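Local structure of C2 toxin component I (Clostridium botulinum, 2J3X) at residues A[62-65]-A[66-69]; A[227-230]-A[231-235]; A[248-251]-A[252-256]. The protein is the ADP-ribosyltransferase component of the binary C2 toxin, which modifies actin in host cells, with NAD+ as the probable ADP-ribose donor. The protein carries 2 engineered substitutions. All blocks are in the same frame, centred on the assembly; numbering follows the deposited sequence. Where two conformers were deposited one is given.

All three contacts are local, made within a helix or at its end, and all are partly buried. Contact 1 lies nearest the middle of the chain, its centre about 17 Å from the chain's centre; contact 2 is about 22 Å out and contact 3 about 32 Å. Contact 1 starts helix 65-73 with a serine cap, in the first ADP-ribosyltransferase-like region. Contacts 2 and 3 belong to the second, on the successive helices 227-234 and 243-254; their nearest atoms are about 9 Å apart. Chemistry follows position: a side chain accepts at a helix start, an asparagine amide lies over an indole face in contact 2, and in contact 3 the carbonyl of Gly251 takes two amides at the helix end.

Contact 1. Residues A[62-65]-A[66-69]; sequences FSSL and TAIE. With SO4 (sulfate ion), chain U.
Ser64 and Ala67 set up a serine N-cap, the classic way in which a side chain starts a helix, here helix 65-73. The capping bond runs from Ala67 N to Ser64 OG, 2.9 Å long and reasonably straight at 152°. It is possible because chi1 of 73° swings OG between the backbone N and carbonyl carbon of Ser64, over the first turn, where an amide would otherwise have no earlier carbonyl to meet. Ala67 CB comes along with its amide and lies 3.4 Å from Ser64 OG.

The backbone bonds take over at once. Ile68 N donates to Ser64 O at 2.9 Å, in the carbonyl plane, and Glu69 N to Leu65 O in the next step. Ser64 therefore serves the helix twice, by its hydroxyl and by its carbonyl.

Apolar contact is slight. Ile68 CD1 reaches back to within 4.2 Å of Ser63 CB, alongside the chain just ahead of the cap. The hydroxyl of Ser63 is engaged elsewhere, with Asp59 O and Ile409 N, while Phe62 O bonds to Ser408 OG. Thus the entry to the helix is tied to strand 397-411, which lies within the second ADP-ribosyltransferase-like region.

A sulfate, probably from the crystallisation liquor, sits on the outer side of the first turn between Thr66 and Glu69. Thr66 OG1 donates to its O3, though the 2.4 Å separation is too short to be trusted in detail; the hydroxyl also bonds a glycerol. At the pH 3.0 of this structure the acid of Glu69 probably holds a proton, which would suit Glu69 OE1 lying 2.6 Å from sulfate O2 and 2.9 Å from sulfate O1.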
loop_
_atom_site.group_PDB
_atom_site.type_symbol
_atom_site.label_atom_id
_atom_site.label_comp_id
_atom_site.label_asym_id
_atom_site.label_seq_id
_atom_site.Cartn_x
_atom_site.Cartn_y
_atom_site.Cartn_z
ATOM N N PHE A 62 -8.034 4.061 -3.422
ATOM C CA PHE A 62 -8.227 4.955 -2.261
ATOM C C PHE A 62 -9.270 6.037 -2.590
ATOM O O PHE A 62 -9.148 7.185 -2.163
ATOM C CB PHE A 62 -6.883 5.578 -1.836
ATOM C CG PHE A 62 -5.845 4.515 -1.499
ATOM C CD1 PHE A 62 -5.991 3.691 -0.362
ATOM C CD2 PHE A 62 -4.817 4.250 -2.429
ATOM C CE1 PHE A 62 -5.005 2.627 -0.122
ATOM C CE2 PHE A 62 -3.895 3.199 -2.200
ATOM C CZ PHE A 62 -3.996 2.427 -1.062
ATOM N N SER A 63 -10.258 5.635 -3.405
ATOM C CA SER A 63 -11.427 6.444 -3.696
ATOM C C SER A 63 -12.653 5.618 -3.340
ATOM O O SER A 63 -12.625 4.366 -3.389
ATOM C CB SER A 63 -11.448 6.805 -5.177
ATOM O OG SER A 63 -10.262 7.520 -5.550
ATOM N N SER A 64 -13.743 6.285 -2.944
ATOM C CA SER A 64 -14.945 5.549 -2.503
ATOM C C SER A 64 -15.588 4.719 -3.659
ATOM O O SER A 64 -15.503 5.108 -4.836
ATOM C CB SER A 64 -16.035 6.484 -1.944
ATOM O OG SER A 64 -16.633 7.205 -3.014
ATOM N N LEU A 65 -16.307 3.646 -3.301
ATOM C CA LEU A 65 -17.059 2.853 -4.302
ATOM C C LEU A 65 -18.099 3.756 -5.004
ATOM O O LEU A 65 -18.329 3.611 -6.208
ATOM C CB LEU A 65 -17.687 1.573 -3.666
ATOM C CG LEU A 65 -16.567 0.764 -2.937
ATOM C CD1 LEU A 65 -17.122 -0.377 -2.051
ATOM C CD2 LEU A 65 -15.580 0.191 -3.890
ATOM N N THR A 66 -18.685 4.707 -4.276
ATOM C CA THR A 66 -19.546 5.732 -4.909
ATOM C C THR A 66 -18.842 6.494 -6.027
ATOM O O THR A 66 -19.385 6.647 -7.129
ATOM C CB THR A 66 -20.059 6.721 -3.852
ATOM O OG1 THR A 66 -20.844 5.997 -2.918
ATOM C CG2 THR A 66 -20.967 7.775 -4.502
ATOM N N ALA A 67 -17.608 6.921 -5.760
ATOM C CA ALA A 67 -16.851 7.694 -6.726
ATOM C C ALA A 67 -16.499 6.788 -7.917
ATOM O O ALA A 67 -16.536 7.227 -9.071
ATOM C CB ALA A 67 -15.577 8.235 -6.072
ATOM N N ILE A 68 -16.189 5.502 -7.665
ATOM C CA ILE A 68 -15.896 4.600 -8.782
ATOM C C ILE A 68 -17.120 4.427 -9.686
ATOM O O ILE A 68 -17.013 4.492 -10.923
ATOM C CB ILE A 68 -15.461 3.183 -8.237
ATOM C CG1 ILE A 68 -14.201 3.323 -7.380
ATOM C CG2 ILE A 68 -15.235 2.158 -9.384
ATOM C CD1 ILE A 68 -13.021 4.165 -8.007
ATOM N N GLU A 69 -18.290 4.229 -9.066
ATOM C CA GLU A 69 -19.535 4.028 -9.814
ATOM C C GLU A 69 -19.881 5.266 -10.638
ATOM O O GLU A 69 -20.299 5.138 -11.794
ATOM C CB GLU A 69 -20.633 3.744 -8.812
ATOM C CG GLU A 69 -20.439 2.382 -8.145
ATOM C CD GLU A 69 -21.286 2.215 -6.918
ATOM O OE1 GLU A 69 -21.954 3.176 -6.457
ATOM O OE2 GLU A 69 -21.277 1.108 -6.382
HETATM S S SO4 U . -23.792 4.492 -4.134
HETATM O O1 SO4 U . -23.672 5.277 -5.366
HETATM O O2 SO4 U . -23.187 3.141 -4.200
HETATM O O3 SO4 U . -23.138 5.247 -3.054
HETATM O O4 SO4 U . -25.212 4.329 -3.792
#

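Contact 2. Residues A[227-230]-A[231-235]; sequences EAWG and AENYG. With SO4 (sulfate ion), chain V.
Glu227 O receives Ala231 N at 2.9 Å, and Ala228 O receives Glu232 N in the same manner, so that the two segments wind as one short alpha helix, 227-234. Tyr234 N closes on Gly230 O at 2.8 Å, with the N-H bent to 139°. At the other end, a sulfate lies before the first turn. Its O3 is approached by Glu227 N and Ala228 N through weak bonds, a setting where the positive pole of the helix would help to hold an anion.

Among the side chains, Asn233 and Trp229 carry most of the contact. They cross at about a right angle, but the amide is tilted only 37° from the indole plane. Asn233 ND2 donates to Trp229 O at 2.9 Å, nearly in its own amide plane, while Asn233 N supplies a second bond to that oxygen at 3.0 Å. One carbonyl is thus gripped by both the backbone and the side chain of a single residue, which fixes the rotation of the amide. Asn233 ND2 also lies 3.2 Å above the indole plane of Trp229, offset toward the rim, and Asn233 CB makes a CH-pi contact almost straight over the centroid of the six-membered ring, 4.2 Å away. Trp229 can lie beneath because its CG is anti to the backbone N (chi1 -171°), which lays the ring along the helix. Tyr234 meets it obliquely, Tyr234 CE2 coming 3.7 Å from Trp229 CZ3.

Beyond the helix, Trp229 NE1 bonds to Gln293 OE1 and Tyr234 OH to Lys289 O. Both side chains touch Phe377 of strand 375-377, while Lys289 and Gln293 belong to the loop between helix 273-286 and strand 295-301.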
loop_
_atom_site.group_PDB
_atom_site.type_symbol
_atom_site.label_atom_id
_atom_site.label_comp_id
_atom_site.label_asym_id
_atom_site.label_seq_id
_atom_site.Cartn_x
_atom_site.Cartn_y
_atom_site.Cartn_z
ATOM N N GLU A 227 -16.413 -8.243 3.694
ATOM C CA GLU A 227 -17.268 -8.698 4.778
ATOM C C GLU A 227 -17.023 -10.188 4.986
ATOM O O GLU A 227 -17.092 -10.649 6.121
ATOM C CB GLU A 227 -18.716 -8.452 4.395
ATOM C CG GLU A 227 -19.717 -8.908 5.467
ATOM C CD GLU A 227 -19.800 -8.010 6.680
ATOM O OE1 GLU A 227 -19.086 -7.026 6.785
ATOM O OE2 GLU A 227 -20.589 -8.288 7.593
ATOM N N ALA A 228 -16.729 -10.928 3.897
ATOM C CA ALA A 228 -16.483 -12.377 4.013
ATOM C C ALA A 228 -15.348 -12.698 4.953
ATOM O O ALA A 228 -15.416 -13.719 5.653
ATOM C CB ALA A 228 -16.194 -13.038 2.607
ATOM N N TRP A 229 -14.296 -11.869 4.950
ATOM C CA TRP A 229 -13.174 -12.076 5.896
ATOM C C TRP A 229 -13.660 -11.977 7.338
ATOM O O TRP A 229 -13.306 -12.800 8.192
ATOM C CB TRP A 229 -12.043 -11.051 5.662
ATOM C CG TRP A 229 -10.818 -11.380 6.465
ATOM C CD1 TRP A 229 -9.772 -12.183 6.046
ATOM C CD2 TRP A 229 -10.527 -11.006 7.825
ATOM N NE1 TRP A 229 -8.838 -12.271 7.029
ATOM C CE2 TRP A 229 -9.256 -11.579 8.142
ATOM C CE3 TRP A 229 -11.185 -10.211 8.793
ATOM C CZ2 TRP A 229 -8.614 -11.382 9.371
ATOM C CZ3 TRP A 229 -10.561 -10.031 10.070
ATOM C CH2 TRP A 229 -9.276 -10.634 10.344
ATOM N N GLY A 230 -14.476 -10.953 7.606
ATOM C CA GLY A 230 -15.046 -10.810 8.943
ATOM C C GLY A 230 -15.951 -11.992 9.282
ATOM O O GLY A 230 -15.913 -12.516 10.393
ATOM N N ALA A 231 -16.786 -12.435 8.345
ATOM C CA ALA A 231 -17.674 -13.579 8.627
ATOM C C ALA A 231 -16.905 -14.870 8.906
ATOM O O ALA A 231 -17.273 -15.625 9.801
ATOM C CB ALA A 231 -18.674 -13.807 7.416
ATOM N N GLU A 232 -15.849 -15.131 8.114
ATOM C CA GLU A 232 -15.059 -16.363 8.218
ATOM C C GLU A 232 -14.320 -16.408 9.535
ATOM O O GLU A 232 -14.212 -17.455 10.176
ATOM C CB GLU A 232 -13.998 -16.392 7.084
ATOM C CG GLU A 232 -14.558 -16.667 5.733
ATOM C CD GLU A 232 -13.712 -16.076 4.569
ATOM O OE1 GLU A 232 -12.533 -15.637 4.749
ATOM O OE2 GLU A 232 -14.263 -16.045 3.445
ATOM N N ASN A 233 -13.790 -15.252 9.937
ATOM C CA ASN A 233 -12.874 -15.165 11.058
ATOM C C ASN A 233 -13.502 -14.771 12.375
ATOM O O ASN A 233 -12.927 -15.023 13.427
ATOM C CB ASN A 233 -11.729 -14.249 10.680
ATOM C CG ASN A 233 -10.814 -14.911 9.623
ATOM O OD1 ASN A 233 -10.076 -15.873 9.959
ATOM N ND2 ASN A 233 -10.885 -14.463 8.366
ATOM N N TYR A 234 -14.658 -14.115 12.277
ATOM C CA TYR A 234 -15.369 -13.628 13.468
ATOM C C TYR A 234 -16.831 -14.027 13.493
ATOM O O TYR A 234 -17.615 -13.500 14.313
ATOM C CB TYR A 234 -15.205 -12.080 13.599
ATOM C CG TYR A 234 -13.758 -11.780 14.002
ATOM C CD1 TYR A 234 -13.402 -11.700 15.367
ATOM C CD2 TYR A 234 -12.723 -11.669 13.009
ATOM C CE1 TYR A 234 -12.063 -11.522 15.732
ATOM C CE2 TYR A 234 -11.416 -11.476 13.382
ATOM C CZ TYR A 234 -11.104 -11.380 14.708
ATOM O OH TYR A 234 -9.794 -11.225 15.105
ATOM N N GLY A 235 -17.225 -14.969 12.633
ATOM C CA GLY A 235 -18.580 -15.516 12.727
ATOM C C GLY A 235 -18.917 -16.012 14.123
ATOM O O GLY A 235 -19.996 -15.670 14.653
HETATM S S SO4 V . -18.250 -9.741 0.698
HETATM O O1 SO4 V . -17.860 -10.226 -0.640
HETATM O O2 SO4 V . -18.377 -10.956 1.449
HETATM O O3 SO4 V . -17.288 -8.858 1.335
HETATM O O4 SO4 V . -19.592 -9.178 0.719
#

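Contact 3. Residues A[248-251]-A[252-256]; sequences ALEG and YLHSD
His254 leans back on Glu250 one turn earlier, near the end of helix 243-254. His254 CB lies 3.4 Å from Glu250 O, and CG is slightly farther from the same oxygen. With chi1 at -70°, CG stands beside the backbone N, which turns the ring back over the preceding turn. His254 ND1 then donates a weak bond to Glu250 O at 3.2 Å; this carbonyl also takes a weak bond from His254 N. Leu253 CB lies over one face of the imidazole, offset toward the rim. The walk ends at the ring edge, where His254 CE1 approaches Glu250 OE1 to 3.3 Å. In one of the two conformers of the glutamate, carboxylate and imidazole lie side by side and nearly coplanar, 6° apart.

The next carbonyl is used still more fully. Gly251 O accepts from Ser255 N and Asp256 N, each at 2.8 Å and from opposite faces of the carbonyl plane. The bond to Asp256 N is almost straight at 171°, although its donor stands above the plane. A water gives a hydrogen to Ala248 O at 2.8 Å and, in one of the two conformers of Asp256, a weak bond to Asp256 OD2, whose stronger partner is Lys278 in a salt bridge.

On the inner side, Leu249 CG lies 4.2 Å from Leu253 CD1, and both leucines pack on Phe381. Tyr252 turns away toward helices 257-265 and 273-286, where its hydroxyl finds Asn261.

Such a carbonyl, shared by an i+4 and an i+5 amide, marks a helix C-terminus ending in a pi-type turn; the negative phi of Ser255 sets it apart from a Schellman motif, and helix 257-265 follows directly.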
loop_
_atom_site.group_PDB
_atom_site.type_symbol
_atom_site.label_atom_id
_atom_site.label_comp_id
_atom_site.label_asym_id
_atom_site.label_seq_id
_atom_site.Cartn_x
_atom_site.Cartn_y
_atom_site.Cartn_z
ATOM N N ALA A 248 -20.268 -5.150 27.701
ATOM C CA ALA A 248 -19.288 -4.062 27.721
ATOM C C ALA A 248 -18.925 -3.624 26.305
ATOM O O ALA A 248 -18.922 -2.419 25.991
ATOM C CB ALA A 248 -18.040 -4.478 28.540
ATOM N N LEU A 249 -18.689 -4.594 25.411
ATOM C CA LEU A 249 -18.422 -4.250 24.012
ATOM C C LEU A 249 -19.613 -3.552 23.311
ATOM O O LEU A 249 -19.444 -2.548 22.630
ATOM C CB LEU A 249 -17.942 -5.521 23.272
ATOM C CG LEU A 249 -17.536 -5.300 21.830
ATOM C CD1 LEU A 249 -16.496 -4.150 21.608
ATOM C CD2 LEU A 249 -16.942 -6.694 21.302
ATOM N N GLU A 250 -20.833 -4.051 23.524
ATOM C CA GLU A 250 -22.060 -3.406 23.053
ATOM C C GLU A 250 -22.130 -1.955 23.509
ATOM O O GLU A 250 -22.453 -1.071 22.726
ATOM C CB GLU A 250 -23.287 -4.119 23.621
ATOM C CG GLU A 250 -23.519 -5.522 23.038
ATOM C CD GLU A 250 -24.009 -5.505 21.604
ATOM O OE1 GLU A 250 -24.279 -4.412 21.041
ATOM O OE2 GLU A 250 -24.163 -6.606 21.044
ATOM N N GLY A 251 -21.814 -1.755 24.786
ATOM C CA GLY A 251 -21.907 -0.410 25.386
ATOM C C GLY A 251 -20.948 0.517 24.672
ATOM O O GLY A 251 -21.291 1.652 24.344
ATOM N N TYR A 252 -19.729 0.016 24.415
ATOM C CA TYR A 252 -18.737 0.824 23.730
ATOM C C TYR A 252 -19.145 1.129 22.304
ATOM O O TYR A 252 -18.919 2.239 21.787
ATOM C CB TYR A 252 -17.373 0.138 23.791
ATOM C CG TYR A 252 -16.326 1.001 23.133
ATOM C CD1 TYR A 252 -15.782 2.122 23.810
ATOM C CD2 TYR A 252 -15.951 0.773 21.808
ATOM C CE1 TYR A 252 -14.841 2.955 23.171
ATOM C CE2 TYR A 252 -15.012 1.592 21.165
ATOM C CZ TYR A 252 -14.461 2.680 21.873
ATOM O OH TYR A 252 -13.547 3.483 21.286
ATOM N N LEU A 253 -19.769 0.160 21.636
ATOM C CA LEU A 253 -20.142 0.358 20.250
ATOM C C LEU A 253 -21.330 1.300 20.117
ATOM O O LEU A 253 -21.471 1.937 19.089
ATOM C CB LEU A 253 -20.507 -0.969 19.580
ATOM C CG LEU A 253 -19.313 -1.917 19.328
ATOM C CD1 LEU A 253 -19.835 -3.316 18.893
ATOM C CD2 LEU A 253 -18.277 -1.289 18.350
ATOM N N HIS A 254 -22.152 1.393 21.157
ATOM C CA HIS A 254 -23.426 2.130 21.046
ATOM C C HIS A 254 -23.581 3.397 21.857
ATOM O O HIS A 254 -24.171 4.359 21.337
ATOM C CB HIS A 254 -24.622 1.206 21.321
ATOM C CG HIS A 254 -24.840 0.210 20.231
ATOM N ND1 HIS A 254 -24.578 -1.135 20.383
ATOM C CD2 HIS A 254 -25.204 0.382 18.939
ATOM C CE1 HIS A 254 -24.834 -1.757 19.248
ATOM N NE2 HIS A 254 -25.194 -0.858 18.351
ATOM N N SER A 255 -23.105 3.408 23.101
ATOM C CA SER A 255 -23.504 4.489 24.017
ATOM C C SER A 255 -22.418 5.108 24.871
ATOM O O SER A 255 -22.500 6.302 25.174
ATOM C CB SER A 255 -24.634 4.025 24.957
ATOM O OG SER A 255 -24.425 2.691 25.408
ATOM N N ASP A 256 -21.454 4.303 25.314
ATOM C CA ASP A 256 -20.350 4.649 26.195
ATOM C C ASP A 256 -19.084 5.144 25.492
ATOM O O ASP A 256 -18.086 5.422 26.154
ATOM C CB ASP A 256 -19.900 3.365 26.896
ATOM C CG ASP A 256 -20.647 3.084 28.162
ATOM O OD1 ASP A 256 -21.866 3.343 28.227
ATOM O OD2 ASP A 256 -20.001 2.571 29.096
HETATM O O HOH W 1 -19.140 -0.335 27.897
#